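Local structure of nucleoporin NUP82 (Chaetomium thermophilum, 5CWW) at residues Gln328-Trp333 with Gly445-Trp450. The protein probably serves as a structural component of the nuclear pore complex, this chain being its N-terminal beta-propeller domain. Residues are numbered along the deposited sequence; the frame is centred on the assembly and turned at random.
Sequences QQQLEW and GVEAQW
Helix 321-338, part of a helical insertion in the beta-propeller, is tied to the long loop after strand 437-441 through Gln-329, Gln-330 and Trp-333, which meet Glu-447, Ala-448 and Trp-450. Gln-330 suits its place because one NH2 offers two hydrogens: extended beyond CG, it gives a nearly straight bond (176°) from NE2 to Ala-448 O at 3.0 Å, in the carbonyl plane and on a lone pair. The same NE2 reaches Glu-447 OE1 at 3.1 Å, coming from above the carboxylate plane. Were Gln-330 replaced by an alanine, the carbonyl O of buried Ala-448 is likely to lose this donor and the Glu-447 carboxylate to be freer to turn. The small Ala-448 methyl points toward the helix, CB 3.9 Å from Gln-330 CG. Gln-329 uses both amide ends: NE2 donates to Leu-451 O, while OE1 accepts a weak hydrogen bond from Trp-450 N (3.3 Å). Trp-450's broad indole reaches both Gln-329 CB (CE3, 3.7 Å) and Trp-333, whose CD1 lies 3.5 Å from CZ2, the indoles oblique at 39°. Trp-267 and Pro-360 also touch Trp-333, helix 298-315 packs on Gln-330 through Ile-306 and Lys-309, and strand 369-370 borders the loop, Gln-370 NE2 hydrogen-bonded to Glu-447 O.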
ATOM      1  N   GLN B 328      -1.169 -23.167  15.010  1.00 68.49           N
ATOM      2  CA  GLN B 328      -0.782 -24.300  14.173  1.00 68.35           C
ATOM      3  C   GLN B 328      -0.152 -23.858  12.853  1.00 63.30           C
ATOM      4  O   GLN B 328       0.903 -24.359  12.463  1.00 63.95           O
ATOM      5  CB  GLN B 328      -1.996 -25.187  13.889  1.00 75.96           C
ATOM      6  CG  GLN B 328      -2.188 -26.303  14.898  1.00 84.26           C
ATOM      7  CD  GLN B 328      -1.085 -27.341  14.829  1.00 90.66           C
ATOM      8  OE1 GLN B 328      -0.263 -27.329  13.912  1.00 90.76           O
ATOM      9  NE2 GLN B 328      -1.059 -28.244  15.802  1.00 95.57           N
ATOM     10  N   GLN B 329      -0.805 -22.924  12.169  1.00 59.12           N
ATOM     11  CA  GLN B 329      -0.332 -22.453  10.875  1.00 55.78           C
ATOM     12  C   GLN B 329       1.040 -21.795  10.993  1.00 55.41           C
ATOM     13  O   GLN B 329       1.910 -22.004  10.149  1.00 56.74           O
ATOM     14  CB  GLN B 329      -1.339 -21.480  10.262  1.00 54.57           C
ATOM     15  CG  GLN B 329      -2.583 -22.160   9.704  1.00 58.38           C
ATOM     16  CD  GLN B 329      -3.586 -21.175   9.133  1.00 61.06           C
ATOM     17  OE1 GLN B 329      -3.601 -20.000   9.502  1.00 62.07           O
ATOM     18  NE2 GLN B 329      -4.421 -21.648   8.219  1.00 62.55           N
ATOM     19  N   GLN B 330       1.230 -21.007  12.046  1.00 55.60           N
ATOM     20  CA  GLN B 330       2.507 -20.342  12.281  1.00 54.18           C
ATOM     21  C   GLN B 330       3.609 -21.350  12.586  1.00 53.89           C
ATOM     22  O   GLN B 330       4.751 -21.178  12.166  1.00 53.27           O
ATOM     23  CB  GLN B 330       2.391 -19.346  13.434  1.00 56.35           C
ATOM     24  CG  GLN B 330       1.634 -18.077  13.087  1.00 54.63           C
ATOM     25  CD  GLN B 330       1.709 -17.041  14.193  1.00 54.54           C
ATOM     26  OE1 GLN B 330       2.358 -17.256  15.216  1.00 55.88           O
ATOM     27  NE2 GLN B 330       1.047 -15.908  13.992  1.00 53.31           N
ATOM     28  N   LEU B 331       3.263 -22.397  13.326  1.00 57.97           N
ATOM     29  CA  LEU B 331       4.222 -23.442  13.654  1.00 59.94           C
ATOM     30  C   LEU B 331       4.608 -24.228  12.405  1.00 61.87           C
ATOM     31  O   LEU B 331       5.757 -24.638  12.243  1.00 64.51           O
ATOM     32  CB  LEU B 331       3.646 -24.380  14.717  1.00 60.38           C
ATOM     33  CG  LEU B 331       4.519 -25.572  15.113  1.00 60.78           C
ATOM     34  CD1 LEU B 331       5.900 -25.113  15.556  1.00 62.75           C
ATOM     35  CD2 LEU B 331       3.844 -26.375  16.213  1.00 61.56           C
ATOM     36  N   GLU B 332       3.637 -24.431  11.520  1.00 60.45           N
ATOM     37  CA  GLU B 332       3.878 -25.123  10.262  1.00 62.01           C
ATOM     38  C   GLU B 332       4.798 -24.290   9.371  1.00 59.42           C
ATOM     39  O   GLU B 332       5.729 -24.810   8.755  1.00 57.32           O
ATOM     40  CB  GLU B 332       2.553 -25.407   9.556  1.00 66.31           C
ATOM     41  CG  GLU B 332       2.675 -26.284   8.324  1.00 72.92           C
ATOM     42  CD  GLU B 332       1.324 -26.677   7.756  1.00 77.99           C
ATOM     43  OE1 GLU B 332       0.293 -26.278   8.340  1.00 78.99           O
ATOM     44  OE2 GLU B 332       1.295 -27.384   6.727  1.00 80.81           O
ATOM     45  N   TRP B 333       4.533 -22.989   9.324  1.00 56.25           N
ATOM     46  CA  TRP B 333       5.368 -22.046   8.591  1.00 56.33           C
ATOM     47  C   TRP B 333       6.815 -22.094   9.083  1.00 57.30           C
ATOM     48  O   TRP B 333       7.748 -22.187   8.285  1.00 59.36           O
ATOM     49  CB  TRP B 333       4.796 -20.633   8.734  1.00 54.96           C
ATOM     50  CG  TRP B 333       5.524 -19.571   7.972  1.00 53.36           C
ATOM     51  CD1 TRP B 333       5.343 -19.234   6.663  1.00 52.15           C
ATOM     52  CD2 TRP B 333       6.530 -18.684   8.479  1.00 53.64           C
ATOM     53  NE1 TRP B 333       6.180 -18.199   6.320  1.00 52.24           N
ATOM     54  CE2 TRP B 333       6.917 -17.843   7.418  1.00 52.70           C
ATOM     55  CE3 TRP B 333       7.140 -18.522   9.725  1.00 54.84           C
ATOM     56  CZ2 TRP B 333       7.892 -16.859   7.565  1.00 53.54           C
ATOM     57  CZ3 TRP B 333       8.105 -17.544   9.870  1.00 54.99           C
ATOM     58  CH2 TRP B 333       8.472 -16.726   8.794  1.00 54.74           C
ATOM     59  N   GLY B 445      -1.511  -6.652  17.874  1.00 53.80           N
ATOM     60  CA  GLY B 445      -0.315  -7.194  17.257  1.00 54.02           C
ATOM     61  C   GLY B 445      -0.626  -8.007  16.020  1.00 54.90           C
ATOM     62  O   GLY B 445      -0.991  -9.178  16.111  1.00 56.14           O
ATOM     63  N   VAL B 446      -0.488  -7.378  14.858  1.00 53.32           N
ATOM     64  CA  VAL B 446      -0.667  -8.070  13.591  1.00 52.70           C
ATOM     65  C   VAL B 446       0.391  -9.156  13.445  1.00 51.77           C
ATOM     66  O   VAL B 446       1.582  -8.903  13.619  1.00 52.98           O
ATOM     67  CB  VAL B 446      -0.588  -7.099  12.400  1.00 51.65           C
ATOM     68  CG1 VAL B 446      -0.680  -7.854  11.065  1.00 50.57           C
ATOM     69  CG2 VAL B 446      -1.692  -6.066  12.499  1.00 53.24           C
ATOM     70  N   GLU B 447      -0.059 -10.368  13.139  1.00 51.01           N
ATOM     71  CA  GLU B 447       0.829 -11.516  13.017  1.00 50.28           C
ATOM     72  C   GLU B 447       0.460 -12.371  11.810  1.00 49.34           C
ATOM     73  O   GLU B 447      -0.551 -12.132  11.147  1.00 46.73           O
ATOM     74  CB  GLU B 447       0.783 -12.357  14.294  1.00 55.24           C
ATOM     75  CG  GLU B 447      -0.617 -12.801  14.690  1.00 59.51           C
ATOM     76  CD  GLU B 447      -0.639 -13.573  15.995  1.00 65.27           C
ATOM     77  OE1 GLU B 447       0.420 -14.106  16.394  1.00 67.24           O
ATOM     78  OE2 GLU B 447      -1.713 -13.635  16.628  1.00 68.10           O
ATOM     79  N   ALA B 448       1.290 -13.373  11.540  1.00 49.88           N
ATOM     80  CA  ALA B 448       1.087 -14.271  10.411  1.00 49.87           C
ATOM     81  C   ALA B 448      -0.270 -14.951  10.491  1.00 50.92           C
ATOM     82  O   ALA B 448      -0.621 -15.536  11.517  1.00 53.25           O
ATOM     83  CB  ALA B 448       2.188 -15.304  10.365  1.00 50.66           C
ATOM     84  N   GLN B 449      -1.035 -14.863   9.408  1.00 49.47           N
ATOM     85  CA  GLN B 449      -2.311 -15.558   9.316  1.00 50.08           C
ATOM     86  C   GLN B 449      -2.615 -15.990   7.886  1.00 48.78           C
ATOM     87  O   GLN B 449      -2.304 -15.283   6.924  1.00 48.47           O
ATOM     88  CB  GLN B 449      -3.446 -14.675   9.844  1.00 53.85           C
ATOM     89  CG  GLN B 449      -3.388 -14.434  11.345  1.00 57.75           C
ATOM     90  CD  GLN B 449      -4.676 -13.864  11.905  1.00 62.53           C
ATOM     91  OE1 GLN B 449      -5.769 -14.150  11.409  1.00 64.15           O
ATOM     92  NE2 GLN B 449      -4.555 -13.055  12.950  1.00 63.86           N
ATOM     93  N   TRP B 450      -3.210 -17.172   7.772  1.00 49.52           N
ATOM     94  CA  TRP B 450      -3.672 -17.711   6.500  1.00 49.32           C
ATOM     95  C   TRP B 450      -5.133 -18.107   6.624  1.00 51.97           C
ATOM     96  O   TRP B 450      -5.627 -18.338   7.727  1.00 52.56           O
ATOM     97  CB  TRP B 450      -2.846 -18.930   6.083  1.00 50.88           C
ATOM     98  CG  TRP B 450      -1.397 -18.655   5.828  1.00 50.21           C
ATOM     99  CD1 TRP B 450      -0.803 -18.475   4.617  1.00 50.93           C
ATOM    100  CD2 TRP B 450      -0.355 -18.544   6.807  1.00 49.21           C
ATOM    101  NE1 TRP B 450       0.544 -18.256   4.777  1.00 50.39           N
ATOM    102  CE2 TRP B 450       0.844 -18.294   6.112  1.00 49.35           C
ATOM    103  CE3 TRP B 450      -0.322 -18.631   8.201  1.00 47.69           C
ATOM    104  CZ2 TRP B 450       2.065 -18.127   6.764  1.00 48.08           C
ATOM    105  CZ3 TRP B 450       0.893 -18.466   8.848  1.00 47.78           C
ATOM    106  CH2 TRP B 450       2.069 -18.218   8.127  1.00 47.75           C
TER